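PDB 5IXP: extracellular solute-binding protein family 1 from Kribbella flavida, which probably captures a solute, perhaps a sugar, outside the cell and hands it to an ABC transporter for import. Local coordinates for residues Cys119-Leu124 and Arg228-Ala233; Thr132-Val137 and Lys256-Asp261; Ala222-Phe227 and Ala246-Thr251; Phe252-Trp257 and Asn327-Asn332. All blocks are in the same frame, centred on the assembly; numbering follows the deposited sequence. Where two conformers were deposited one is given.

Contact 1: Cys119-Leu124 and Arg228-Ala233; sequences CYRRDL and RTDAFA
R121 and A233 face each other across the backbones, the R121 N donating to A233 O over 2.8 Å where the end of strand 108-121 meets the corner that opens strand 232-238. The R121 side chain bends at chi2 and chi3 (-82° and -60°), which turns its guanidinium across the neighbouring loop. Acceptors line its rim. R121 NH1 gives a hydrogen bond to T229 O at 3.0 Å and another to a water that passes on to F232 O. R121 NH2 reaches D230 OD1 at 2.9 Å, approaching from above the carboxylate plane, with the two planar groups 61° apart. The same arginine grips D123 side-on: NE meets OD1, and R121 NH2 meets D123 OD2 in a nearly straight bond of 2.9 Å, both through syn lone pairs. One guanidinium face is covered by L124 CD1, which also packs on A233 CB at 4.1 Å, while L124 CD2 rests against the D230 carboxylate. Two carboxylates held by one arginine probably stabilise its positive charge. This is a salt-bridge network round a buried arginine at a strand-to-helix junction, R121 standing at the N-cap position, beside an antiparallel strand pair that the C119-C237 disulfide ties in this periplasmic-binding-protein fold.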
loop_
_atom_site.group_PDB
_atom_site.type_symbol
_atom_site.label_atom_id
_atom_site.label_comp_id
_atom_site.label_asym_id
_atom_site.label_seq_id
_atom_site.Cartn_x
_atom_site.Cartn_y
_atom_site.Cartn_z
ATOM N N CYS A 119 8.277 11.345 -3.905
ATOM C CA CYS A 119 9.715 11.541 -3.908
ATOM C C CYS A 119 10.138 12.055 -5.276
ATOM O O CYS A 119 9.436 11.892 -6.279
ATOM C CB CYS A 119 10.466 10.254 -3.548
ATOM S SG CYS A 119 10.142 8.833 -4.608
ATOM N N TYR A 120 11.284 12.716 -5.305
ATOM C CA TYR A 120 11.705 13.369 -6.544
ATOM C C TYR A 120 13.215 13.550 -6.605
ATOM O O TYR A 120 13.908 13.613 -5.584
ATOM C CB TYR A 120 11.012 14.730 -6.737
ATOM C CG TYR A 120 11.347 15.757 -5.672
ATOM C CD1 TYR A 120 10.687 15.755 -4.443
ATOM C CD2 TYR A 120 12.315 16.735 -5.898
ATOM C CE1 TYR A 120 10.990 16.692 -3.465
ATOM C CE2 TYR A 120 12.626 17.681 -4.926
ATOM C CZ TYR A 120 11.959 17.651 -3.708
ATOM O OH TYR A 120 12.256 18.577 -2.732
ATOM N N ARG A 121 13.705 13.652 -7.838
ATOM C CA ARG A 121 15.124 13.842 -8.123
ATOM C C ARG A 121 15.423 15.336 -8.108
ATOM O O ARG A 121 15.143 16.048 -9.079
ATOM C CB ARG A 121 15.476 13.204 -9.461
ATOM C CG ARG A 121 15.551 11.670 -9.413
ATOM C CD ARG A 121 16.914 11.209 -8.870
ATOM N NE ARG A 121 18.004 11.695 -9.714
ATOM C CZ ARG A 121 18.480 11.050 -10.778
ATOM N NH1 ARG A 121 17.974 9.870 -11.136
ATOM N NH2 ARG A 121 19.469 11.581 -11.480
ATOM N N ARG A 122 16.020 15.820 -7.017
ATOM C CA ARG A 122 16.274 17.256 -6.912
ATOM C C ARG A 122 17.329 17.734 -7.905
ATOM O O ARG A 122 17.305 18.905 -8.302
ATOM C CB ARG A 122 16.670 17.633 -5.483
ATOM C CG ARG A 122 17.710 16.748 -4.830
ATOM C CD ARG A 122 17.830 17.083 -3.341
ATOM N NE ARG A 122 18.286 18.455 -3.132
ATOM C CZ ARG A 122 17.529 19.462 -2.695
ATOM N NH1 ARG A 122 16.245 19.275 -2.383
ATOM N NH2 ARG A 122 18.075 20.670 -2.557
ATOM N N ASP A 123 18.251 16.860 -8.325
ATOM C CA ASP A 123 19.221 17.260 -9.342
ATOM C C ASP A 123 18.550 17.452 -10.695
ATOM O O ASP A 123 18.819 18.436 -11.395
ATOM C CB ASP A 123 20.348 16.228 -9.442
ATOM C CG ASP A 123 19.849 14.846 -9.821
ATOM O OD1 ASP A 123 18.766 14.456 -9.350
ATOM O OD2 ASP A 123 20.546 14.144 -10.593
ATOM N N LEU A 124 17.660 16.534 -11.072
ATOM C CA LEU A 124 16.933 16.688 -12.328
ATOM C C LEU A 124 15.971 17.868 -12.263
ATOM O O LEU A 124 15.829 18.610 -13.245
ATOM C CB LEU A 124 16.193 15.394 -12.674
ATOM C CG LEU A 124 17.078 14.152 -12.836
ATOM C CD1 LEU A 124 16.245 12.922 -13.243
ATOM C CD2 LEU A 124 18.231 14.401 -13.821
ATOM N N ARG A 228 19.993 3.823 -11.314
ATOM C CA ARG A 228 21.343 4.337 -11.486
ATOM C C ARG A 228 21.481 5.176 -12.751
ATOM O O ARG A 228 22.588 5.325 -13.273
ATOM C CB ARG A 228 22.352 3.185 -11.487
ATOM C CG ARG A 228 22.681 2.644 -10.090
ATOM C CD ARG A 228 22.338 1.171 -9.950
ATOM N NE ARG A 228 22.675 0.396 -11.143
ATOM C CZ ARG A 228 22.707 -0.938 -11.199
ATOM N NH1 ARG A 228 22.397 -1.666 -10.131
ATOM N NH2 ARG A 228 23.028 -1.552 -12.336
ATOM N N THR A 229 20.371 5.716 -13.253
ATOM C CA THR A 229 20.326 6.521 -14.466
ATOM C C THR A 229 19.405 7.712 -14.219
ATOM O O THR A 229 18.796 7.846 -13.150
ATOM C CB THR A 229 19.789 5.731 -15.666
ATOM O OG1 THR A 229 18.370 5.565 -15.514
ATOM C CG2 THR A 229 20.454 4.356 -15.777
ATOM N N ASP A 230 19.272 8.568 -15.237
ATOM C CA ASP A 230 18.332 9.682 -15.192
ATOM C C ASP A 230 16.968 9.321 -15.775
ATOM O O ASP A 230 16.261 10.210 -16.261
ATOM C CB ASP A 230 18.919 10.891 -15.926
ATOM C CG ASP A 230 20.196 11.405 -15.282
ATOM O OD1 ASP A 230 20.471 11.038 -14.116
ATOM O OD2 ASP A 230 20.920 12.183 -15.944
ATOM N N ALA A 231 16.571 8.044 -15.718
ATOM C CA ALA A 231 15.399 7.583 -16.463
ATOM C C ALA A 231 14.102 8.249 -16.000
ATOM O O ALA A 231 13.230 8.544 -16.829
ATOM C CB ALA A 231 15.269 6.067 -16.364
ATOM N N PHE A 232 13.926 8.464 -14.693
ATOM C CA PHE A 232 12.688 9.091 -14.226
ATOM C C PHE A 232 12.961 9.985 -13.021
ATOM O O PHE A 232 13.886 9.739 -12.242
ATOM C CB PHE A 232 11.601 8.052 -13.883
ATOM C CG PHE A 232 12.065 6.959 -12.963
ATOM C CD1 PHE A 232 11.976 7.104 -11.588
ATOM C CD2 PHE A 232 12.580 5.774 -13.477
ATOM C CE1 PHE A 232 12.403 6.079 -10.735
ATOM C CE2 PHE A 232 13.013 4.754 -12.631
ATOM C CZ PHE A 232 12.922 4.911 -11.257
ATOM N N ALA A 233 12.118 11.018 -12.863
ATOM C CA ALA A 233 12.368 12.083 -11.899
ATOM C C ALA A 233 11.467 12.064 -10.670
ATOM O O ALA A 233 11.798 12.744 -9.689
ATOM C CB ALA A 233 12.228 13.462 -12.572
HETATM O O HOH W 1 15.700 8.300 -10.595
#

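Contact 2: Thr132-Val137 and Lys256-Asp261; sequences TDRAEV and KWDVAD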
loop_
_atom_site.group_PDB
_atom_site.type_symbol
_atom_site.label_atom_id
_atom_site.label_comp_id
_atom_site.label_asym_id
_atom_site.label_seq_id
_atom_site.Cartn_x
_atom_site.Cartn_y
_atom_site.Cartn_z
ATOM N N THR A 132 13.421 23.095 -6.014
ATOM C CA THR A 132 14.039 21.927 -5.393
ATOM C C THR A 132 13.730 21.794 -3.913
ATOM O O THR A 132 13.776 20.678 -3.386
ATOM C CB THR A 132 15.563 21.962 -5.569
ATOM O OG1 THR A 132 16.058 23.210 -5.076
ATOM C CG2 THR A 132 15.946 21.809 -7.042
ATOM N N ASP A 133 13.437 22.898 -3.230
ATOM C CA ASP A 133 13.056 22.841 -1.827
ATOM C C ASP A 133 11.746 22.081 -1.690
ATOM O O ASP A 133 10.777 22.376 -2.394
ATOM C CB ASP A 133 12.900 24.254 -1.277
ATOM C CG ASP A 133 12.658 24.275 0.223
ATOM O OD1 ASP A 133 11.570 23.854 0.670
ATOM O OD2 ASP A 133 13.555 24.735 0.955
ATOM N N ARG A 134 11.707 21.110 -0.769
ATOM C CA ARG A 134 10.522 20.257 -0.676
ATOM C C ARG A 134 9.265 21.053 -0.328
ATOM O O ARG A 134 8.158 20.648 -0.702
ATOM C CB ARG A 134 10.749 19.118 0.335
ATOM C CG ARG A 134 10.799 19.524 1.799
ATOM C CD ARG A 134 10.990 18.302 2.714
ATOM N NE ARG A 134 12.306 17.691 2.517
ATOM C CZ ARG A 134 13.405 18.038 3.183
ATOM N NH1 ARG A 134 14.556 17.435 2.917
ATOM N NH2 ARG A 134 13.358 18.983 4.119
ATOM N N ALA A 135 9.403 22.188 0.370
ATOM C CA ALA A 135 8.221 22.997 0.656
ATOM C C ALA A 135 7.686 23.661 -0.607
ATOM O O ALA A 135 6.468 23.804 -0.768
ATOM C CB ALA A 135 8.535 24.042 1.728
ATOM N N GLU A 136 8.574 24.043 -1.521
ATOM C CA GLU A 136 8.131 24.601 -2.794
ATOM C C GLU A 136 7.639 23.517 -3.746
ATOM O O GLU A 136 6.663 23.727 -4.480
ATOM C CB GLU A 136 9.269 25.389 -3.437
ATOM C CG GLU A 136 9.711 26.599 -2.622
ATOM C CD GLU A 136 8.639 27.671 -2.558
ATOM O OE1 GLU A 136 7.779 27.704 -3.460
ATOM O OE2 GLU A 136 8.662 28.486 -1.612
ATOM N N VAL A 137 8.315 22.365 -3.770
ATOM C CA VAL A 137 7.887 21.266 -4.638
ATOM C C VAL A 137 6.484 20.802 -4.266
ATOM O O VAL A 137 5.660 20.500 -5.140
ATOM C CB VAL A 137 8.910 20.113 -4.578
ATOM C CG1 VAL A 137 8.359 18.841 -5.247
ATOM C CG2 VAL A 137 10.226 20.540 -5.240
ATOM N N LYS A 256 20.811 13.161 -4.522
ATOM C CA LYS A 256 19.918 13.402 -5.648
ATOM C C LYS A 256 18.437 13.266 -5.325
ATOM O O LYS A 256 17.614 13.715 -6.128
ATOM C CB LYS A 256 20.256 12.459 -6.808
ATOM C CG LYS A 256 21.609 12.733 -7.434
ATOM C CD LYS A 256 21.909 11.782 -8.579
ATOM C CE LYS A 256 23.287 12.060 -9.166
ATOM N NZ LYS A 256 23.708 10.956 -10.071
ATOM N N TRP A 257 18.071 12.672 -4.186
ATOM C CA TRP A 257 16.672 12.402 -3.878
ATOM C C TRP A 257 16.176 13.250 -2.712
ATOM O O TRP A 257 16.930 13.593 -1.793
ATOM C CB TRP A 257 16.451 10.919 -3.550
ATOM C CG TRP A 257 16.369 10.006 -4.742
ATOM C CD1 TRP A 257 17.362 9.204 -5.235
ATOM C CD2 TRP A 257 15.223 9.785 -5.573
ATOM N NE1 TRP A 257 16.900 8.499 -6.331
ATOM C CE2 TRP A 257 15.591 8.838 -6.555
ATOM C CE3 TRP A 257 13.918 10.300 -5.585
ATOM C CZ2 TRP A 257 14.705 8.398 -7.536
ATOM C CZ3 TRP A 257 13.044 9.866 -6.556
ATOM C CH2 TRP A 257 13.440 8.918 -7.521
ATOM N N ASP A 258 14.890 13.593 -2.770
ATOM C CA ASP A 258 14.197 14.265 -1.681
ATOM C C ASP A 258 12.765 13.749 -1.666
ATOM O O ASP A 258 12.345 12.993 -2.547
ATOM C CB ASP A 258 14.234 15.792 -1.833
ATOM C CG ASP A 258 14.268 16.523 -0.489
ATOM O OD1 ASP A 258 13.684 16.015 0.505
ATOM O OD2 ASP A 258 14.889 17.610 -0.432
ATOM N N VAL A 259 12.006 14.155 -0.659
ATOM C CA VAL A 259 10.603 13.773 -0.601
ATOM C C VAL A 259 9.789 14.987 -0.189
ATOM O O VAL A 259 10.175 15.740 0.712
ATOM C CB VAL A 259 10.369 12.572 0.340
ATOM C CG1 VAL A 259 10.853 12.876 1.728
ATOM C CG2 VAL A 259 8.900 12.183 0.351
ATOM N N ALA A 260 8.682 15.190 -0.891
ATOM C CA ALA A 260 7.788 16.321 -0.703
ATOM C C ALA A 260 6.552 15.884 0.075
ATOM O O ALA A 260 5.993 14.814 -0.179
ATOM C CB ALA A 260 7.379 16.921 -2.052
ATOM N N ASP A 261 6.124 16.725 1.020
ATOM C CA ASP A 261 4.996 16.420 1.898
ATOM C C ASP A 261 3.694 16.750 1.171
ATOM O O ASP A 261 3.019 17.745 1.445
ATOM C CB ASP A 261 5.127 17.209 3.195
ATOM C CG ASP A 261 4.068 16.840 4.231
ATOM O OD1 ASP A 261 3.201 15.978 3.965
ATOM O OD2 ASP A 261 4.098 17.433 5.323
HETATM O O HOH W 2 7.281 19.238 1.489
HETATM O O HOH W 3 14.033 20.068 0.473
#
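R134 lies across D258 at about a right angle, its guanidinium plane turned 70° from the carboxylate, and two of its nitrogens converge on a single oxygen. R134 NE donates to D258 OD1 at 3.0 Å from the syn side, somewhat out of the carboxylate plane, and R134 NH1 uses the syn lone pair of the same D258 OD1 at 2.9 Å. V259 N comes to D258 OD1 from the anti side at 2.8 Å, so three N-H groups hold it and fix the turn of the carboxylate. The other oxygen, D258 OD2, accepts a hydrogen bond from a water that accepts from R134 N, and has further partners in R122 and N331. With chi1 at 71°, R134 carries CG between its own N and carbonyl carbon, which brings its CB and CD alongside V259 O, each at 3.4 Å. The contact lays the first turn of helix 134-138, N-capped by D133 OD1 through A135 N, against strand 257-260 of the mixed sheet. With an alanine at R134, D258 OD1 keeps one of its three N-H donors and the carboxylate would probably turn more freely. Farther along the helix, V137 CG1 touches A260 CB at 3.9 Å.

Contact 3: Ala222-Phe227 and Ala246-Thr251; sequences AWTKAF and ADNAGT
The C-terminal part of helix 221-226, together with F227, packs on the last turn of helix 241-249 in a contact without a direct hydrogen bond. N248 is the side chain at its centre. Its CB sits against the F227 ring, 3.6 Å from F227 CD2, and its amide runs on past the ring with the two planes 56° apart. N248 ND2 lies 3.7 Å from W223 CZ3, the amide standing perpendicular to the indole, while N248 OD1 faces the methyl CG2 of T224 at 3.7 Å. With chi1 at -71°, the N248 CG lies beside its own backbone N, opposite the carbonyl carbon, and the amide is thereby led in among these three residues. Water bridges the polar groups: one molecule accepts from N248 ND2 at 3.2 Å and also meets T224 OG1, which bonds to S220 O as well; another donates to both T224 O and N248 O. Replacing N248 by a leucine would probably break the water link to T224 OG1 and leave that water without its amide donor. A249 CB packs on F227 O at 3.6 Å and on F227 CB. Within its own segment, F227 CE2 lies over one face of the W223 indole, toward the rim. F227 also meets F232 edge-to-face and touches M235, both of strand 232-238, which connects the two helices in sequence, while W223 reaches V244 and F227 reaches I245.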
loop_
_atom_site.group_PDB
_atom_site.type_symbol
_atom_site.label_atom_id
_atom_site.label_comp_id
_atom_site.label_asym_id
_atom_site.label_seq_id
_atom_site.Cartn_x
_atom_site.Cartn_y
_atom_site.Cartn_z
ATOM N N ALA A 222 15.017 -4.253 -15.332
ATOM C CA ALA A 222 15.220 -2.965 -15.988
ATOM C C ALA A 222 14.865 -1.813 -15.052
ATOM O O ALA A 222 15.592 -0.816 -14.975
ATOM C CB ALA A 222 14.392 -2.895 -17.272
ATOM N N TRP A 223 13.756 -1.943 -14.329
ATOM C CA TRP A 223 13.356 -0.931 -13.354
ATOM C C TRP A 223 14.427 -0.751 -12.283
ATOM O O TRP A 223 14.839 0.374 -11.979
ATOM C CB TRP A 223 12.021 -1.350 -12.742
ATOM C CG TRP A 223 11.408 -0.455 -11.723
ATOM C CD1 TRP A 223 10.615 0.644 -11.951
ATOM C CD2 TRP A 223 11.462 -0.624 -10.303
ATOM N NE1 TRP A 223 10.198 1.181 -10.753
ATOM C CE2 TRP A 223 10.705 0.422 -9.727
ATOM C CE3 TRP A 223 12.093 -1.547 -9.461
ATOM C CZ2 TRP A 223 10.555 0.563 -8.352
ATOM C CZ3 TRP A 223 11.942 -1.411 -8.091
ATOM C CH2 TRP A 223 11.184 -0.359 -7.549
ATOM N N THR A 224 14.897 -1.857 -11.708
ATOM C CA THR A 224 15.931 -1.791 -10.679
ATOM C C THR A 224 17.173 -1.067 -11.189
ATOM O O THR A 224 17.679 -0.146 -10.538
ATOM C CB THR A 224 16.283 -3.205 -10.213
ATOM O OG1 THR A 224 15.100 -3.837 -9.728
ATOM C CG2 THR A 224 17.316 -3.168 -9.104
ATOM N N LYS A 225 17.677 -1.470 -12.360
ATOM C CA LYS A 225 18.881 -0.839 -12.894
ATOM C C LYS A 225 18.655 0.636 -13.198
ATOM O O LYS A 225 19.588 1.439 -13.104
ATOM C CB LYS A 225 19.347 -1.565 -14.157
ATOM C CG LYS A 225 19.636 -3.060 -13.970
ATOM C CD LYS A 225 20.087 -3.390 -12.549
ATOM C CE LYS A 225 19.692 -4.816 -12.155
ATOM N NZ LYS A 225 20.567 -5.368 -11.073
ATOM N N ALA A 226 17.424 1.019 -13.543
ATOM C CA ALA A 226 17.173 2.394 -13.956
ATOM C C ALA A 226 17.362 3.395 -12.822
ATOM O O ALA A 226 17.479 4.601 -13.090
ATOM C CB ALA A 226 15.770 2.513 -14.532
ATOM N N PHE A 227 17.410 2.934 -11.568
ATOM C CA PHE A 227 17.686 3.860 -10.475
ATOM C C PHE A 227 19.100 4.418 -10.520
ATOM O O PHE A 227 19.380 5.407 -9.833
ATOM C CB PHE A 227 17.423 3.188 -9.124
ATOM C CG PHE A 227 15.961 3.104 -8.769
ATOM C CD1 PHE A 227 15.329 4.169 -8.132
ATOM C CD2 PHE A 227 15.210 1.974 -9.094
ATOM C CE1 PHE A 227 13.970 4.105 -7.811
ATOM C CE2 PHE A 227 13.849 1.897 -8.772
ATOM C CZ PHE A 227 13.231 2.965 -8.127
ATOM N N ALA A 246 16.790 3.885 -2.107
ATOM C CA ALA A 246 18.163 4.129 -1.686
ATOM C C ALA A 246 19.050 2.930 -1.989
ATOM O O ALA A 246 20.196 3.096 -2.413
ATOM C CB ALA A 246 18.204 4.481 -0.200
ATOM N N ASP A 247 18.529 1.712 -1.792
ATOM C CA ASP A 247 19.289 0.512 -2.141
ATOM C C ASP A 247 19.558 0.444 -3.641
ATOM O O ASP A 247 20.690 0.192 -4.071
ATOM C CB ASP A 247 18.543 -0.741 -1.680
ATOM C CG ASP A 247 18.657 -0.979 -0.180
ATOM O OD1 ASP A 247 19.613 -0.467 0.444
ATOM O OD2 ASP A 247 17.796 -1.693 0.373
ATOM N N ASN A 248 18.525 0.665 -4.455
ATOM C CA ASN A 248 18.682 0.525 -5.901
ATOM C C ASN A 248 19.547 1.637 -6.483
ATOM O O ASN A 248 20.384 1.389 -7.365
ATOM C CB ASN A 248 17.308 0.515 -6.573
ATOM C CG ASN A 248 16.527 -0.755 -6.293
ATOM O OD1 ASN A 248 17.050 -1.706 -5.713
ATOM N ND2 ASN A 248 15.264 -0.777 -6.709
ATOM N N ALA A 249 19.358 2.874 -6.017
ATOM C CA ALA A 249 20.142 3.978 -6.557
ATOM C C ALA A 249 21.567 3.982 -6.019
ATOM O O ALA A 249 22.490 4.406 -6.726
ATOM C CB ALA A 249 19.457 5.309 -6.253
ATOM N N GLY A 250 21.764 3.518 -4.787
ATOM C CA GLY A 250 23.099 3.411 -4.224
ATOM C C GLY A 250 23.837 4.737 -4.209
ATOM O O GLY A 250 23.247 5.815 -4.060
ATOM N N THR A 251 25.163 4.656 -4.376
ATOM C CA THR A 251 25.981 5.864 -4.329
ATOM C C THR A 251 25.665 6.805 -5.488
ATOM O O THR A 251 25.822 8.024 -5.349
ATOM C CB THR A 251 27.470 5.503 -4.313
ATOM O OG1 THR A 251 27.832 4.869 -5.543
ATOM C CG2 THR A 251 27.768 4.550 -3.171
HETATM O O HOH W 4 20.099 -0.804 -9.248
HETATM O O HOH W 5 14.140 -3.793 -6.779
#

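Contact 4: Phe252-Trp257 and Asn327-Asn332; sequences FGKGKW and NPYFNN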
loop_
_atom_site.group_PDB
_atom_site.type_symbol
_atom_site.label_atom_id
_atom_site.label_comp_id
_atom_site.label_asym_id
_atom_site.label_seq_id
_atom_site.Cartn_x
_atom_site.Cartn_y
_atom_site.Cartn_z
ATOM N N PHE A 252 25.208 6.271 -6.626
ATOM C CA PHE A 252 24.754 7.140 -7.708
ATOM C C PHE A 252 23.681 8.101 -7.220
ATOM O O PHE A 252 23.674 9.278 -7.593
ATOM C CB PHE A 252 24.229 6.308 -8.882
ATOM C CG PHE A 252 23.515 7.120 -9.941
ATOM C CD1 PHE A 252 24.218 7.669 -11.005
ATOM C CD2 PHE A 252 22.134 7.322 -9.879
ATOM C CE1 PHE A 252 23.560 8.410 -11.982
ATOM C CE2 PHE A 252 21.474 8.065 -10.851
ATOM C CZ PHE A 252 22.184 8.609 -11.903
ATOM N N GLY A 253 22.774 7.621 -6.371
ATOM C CA GLY A 253 21.664 8.446 -5.931
ATOM C C GLY A 253 21.959 9.383 -4.777
ATOM O O GLY A 253 21.093 10.190 -4.430
ATOM N N LYS A 254 23.144 9.294 -4.172
ATOM C CA LYS A 254 23.474 10.169 -3.052
ATOM C C LYS A 254 23.388 11.630 -3.467
ATOM O O LYS A 254 23.903 12.023 -4.518
ATOM C CB LYS A 254 24.873 9.853 -2.519
ATOM C CG LYS A 254 24.956 8.499 -1.837
ATOM C CD LYS A 254 26.120 8.417 -0.861
ATOM C CE LYS A 254 25.999 7.177 0.023
ATOM N NZ LYS A 254 24.789 7.209 0.906
ATOM N N GLY A 255 22.723 12.433 -2.640
ATOM C CA GLY A 255 22.540 13.841 -2.926
ATOM C C GLY A 255 21.510 14.159 -3.984
ATOM O O GLY A 255 21.332 15.339 -4.314
ATOM N N LYS A 256 20.811 13.161 -4.522
ATOM C CA LYS A 256 19.918 13.402 -5.648
ATOM C C LYS A 256 18.437 13.266 -5.325
ATOM O O LYS A 256 17.614 13.715 -6.128
ATOM C CB LYS A 256 20.256 12.459 -6.808
ATOM C CG LYS A 256 21.609 12.733 -7.434
ATOM C CD LYS A 256 21.909 11.782 -8.579
ATOM C CE LYS A 256 23.287 12.060 -9.166
ATOM N NZ LYS A 256 23.708 10.956 -10.071
ATOM N N TRP A 257 18.071 12.672 -4.186
ATOM C CA TRP A 257 16.672 12.402 -3.878
ATOM C C TRP A 257 16.176 13.250 -2.712
ATOM O O TRP A 257 16.930 13.593 -1.793
ATOM C CB TRP A 257 16.451 10.919 -3.550
ATOM C CG TRP A 257 16.369 10.006 -4.742
ATOM C CD1 TRP A 257 17.362 9.204 -5.235
ATOM C CD2 TRP A 257 15.223 9.785 -5.573
ATOM N NE1 TRP A 257 16.900 8.499 -6.331
ATOM C CE2 TRP A 257 15.591 8.838 -6.555
ATOM C CE3 TRP A 257 13.918 10.300 -5.585
ATOM C CZ2 TRP A 257 14.705 8.398 -7.536
ATOM C CZ3 TRP A 257 13.044 9.866 -6.556
ATOM C CH2 TRP A 257 13.440 8.918 -7.521
ATOM N N ASN A 327 15.616 11.123 7.363
ATOM C CA ASN A 327 16.240 10.204 6.416
ATOM C C ASN A 327 17.440 10.882 5.769
ATOM O O ASN A 327 17.272 11.672 4.826
ATOM C CB ASN A 327 15.236 9.752 5.352
ATOM C CG ASN A 327 15.792 8.654 4.445
ATOM O OD1 ASN A 327 16.890 8.781 3.892
ATOM N ND2 ASN A 327 15.031 7.564 4.291
ATOM N N PRO A 328 18.665 10.598 6.223
ATOM C CA PRO A 328 19.835 11.286 5.647
ATOM C C PRO A 328 19.984 11.105 4.143
ATOM O O PRO A 328 20.367 12.055 3.448
ATOM C CB PRO A 328 21.009 10.660 6.412
ATOM C CG PRO A 328 20.404 10.117 7.662
ATOM C CD PRO A 328 19.047 9.650 7.284
ATOM N N TYR A 329 19.695 9.912 3.617
ATOM C CA TYR A 329 19.844 9.689 2.181
ATOM C C TYR A 329 18.956 10.631 1.380
ATOM O O TYR A 329 19.381 11.172 0.351
ATOM C CB TYR A 329 19.522 8.236 1.836
ATOM C CG TYR A 329 19.867 7.838 0.417
ATOM C CD1 TYR A 329 21.087 7.242 0.128
ATOM C CD2 TYR A 329 18.973 8.044 -0.633
ATOM C CE1 TYR A 329 21.416 6.865 -1.160
ATOM C CE2 TYR A 329 19.290 7.664 -1.931
ATOM C CZ TYR A 329 20.518 7.076 -2.186
ATOM O OH TYR A 329 20.854 6.690 -3.461
ATOM N N PHE A 330 17.721 10.846 1.839
ATOM C CA PHE A 330 16.779 11.729 1.153
ATOM C C PHE A 330 16.911 13.168 1.659
ATOM O O PHE A 330 15.956 13.789 2.129
ATOM C CB PHE A 330 15.356 11.203 1.313
ATOM C CG PHE A 330 15.047 10.050 0.415
ATOM C CD1 PHE A 330 15.470 8.772 0.741
ATOM C CD2 PHE A 330 14.369 10.249 -0.778
ATOM C CE1 PHE A 330 15.205 7.704 -0.098
ATOM C CE2 PHE A 330 14.101 9.187 -1.622
ATOM C CZ PHE A 330 14.527 7.911 -1.283
ATOM N N ASN A 331 18.136 13.691 1.550
ATOM C CA ASN A 331 18.437 15.092 1.867
ATOM C C ASN A 331 17.996 15.453 3.286
ATOM O O ASN A 331 17.506 16.554 3.546
ATOM C CB ASN A 331 17.797 16.035 0.836
ATOM C CG ASN A 331 18.319 17.465 0.943
ATOM O OD1 ASN A 331 19.494 17.685 1.227
ATOM N ND2 ASN A 331 17.443 18.439 0.725
ATOM N N ASN A 332 18.166 14.509 4.217
ATOM C CA ASN A 332 17.806 14.725 5.619
ATOM C C ASN A 332 16.341 15.120 5.761
ATOM O O ASN A 332 15.989 15.955 6.593
ATOM C CB ASN A 332 18.702 15.779 6.274
ATOM C CG ASN A 332 20.098 15.279 6.515
ATOM O OD1 ASN A 332 20.293 14.220 7.107
ATOM N ND2 ASN A 332 21.082 16.037 6.060
HETATM O O HOH W 6 19.763 11.124 -2.328
HETATM O O HOH W 7 22.117 11.745 -0.049
HETATM O O HOH W 8 19.541 13.936 -1.361
#
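The Y329 ring has K254 NZ and W257 CD1 at its edge, near the ring plane, at 3.8 Å from Y329 CD1 and 4.1 Å from Y329 CE2 respectively. F330 lies alongside W257, both side chains pointing the same way; the F330 ring and the five-membered ring of W257 are inclined at 49° in an oblique pairing, centroids 5.5 Å apart. The closest touch of this pair is W257 CB to F330 CE2 at 3.5 Å. N327 OD1 sits at the F330 ring edge and accepts from F330 N, an Asx motif. Within 252-257, K256 NZ lies over one face of the F252 ring, a cation-pi contact. Chi1 of -170° sets the Y329 ring opposite its backbone N and lets the phenol extend over G253, with Y329 OH 3.1 Å from G253 CA; that hydroxyl bonds to G250 O. Since a side chain on G253 would point straight at the Y329 oxygen, the glycine leaves the phenol its place. No direct hydrogen bond joins 252-257 to 327-332. Water does the joining: one molecule accepts from G255 N at 2.7 Å and donates to Y329 O, and a second accepts from W257 N at 3.0 Å while lying near G253 O and Y329 O. N331, through its link to D258, adds a polar tie beside the loops. Apolar side-chain contacts and water-mediated backbone links thus hold two irregular loops together.

How the contacts relate
Contact 1 lies on the same side of the chain's centre as each of the others. Contacts 1, 2 and 4 have centres 11 to 12 Å apart; contact 3 is 11 Å from contact 1 but 19 Å from contact 2. Strand 108-121 pairs antiparallel with both 232-238 and 257-260 in one mixed sheet. Along the chain the segments of contact 1 alternate with those of contacts 2 and 3, contact 3 is nested inside contact 2, and contact 4 shares K256 and W257 with contact 2. Helices 122-127 and 134-138 are consecutive, and strand 232-238 lies between helices 221-226 and 241-249, so the contacts tie these helices and the 327-332 loop to the sheet.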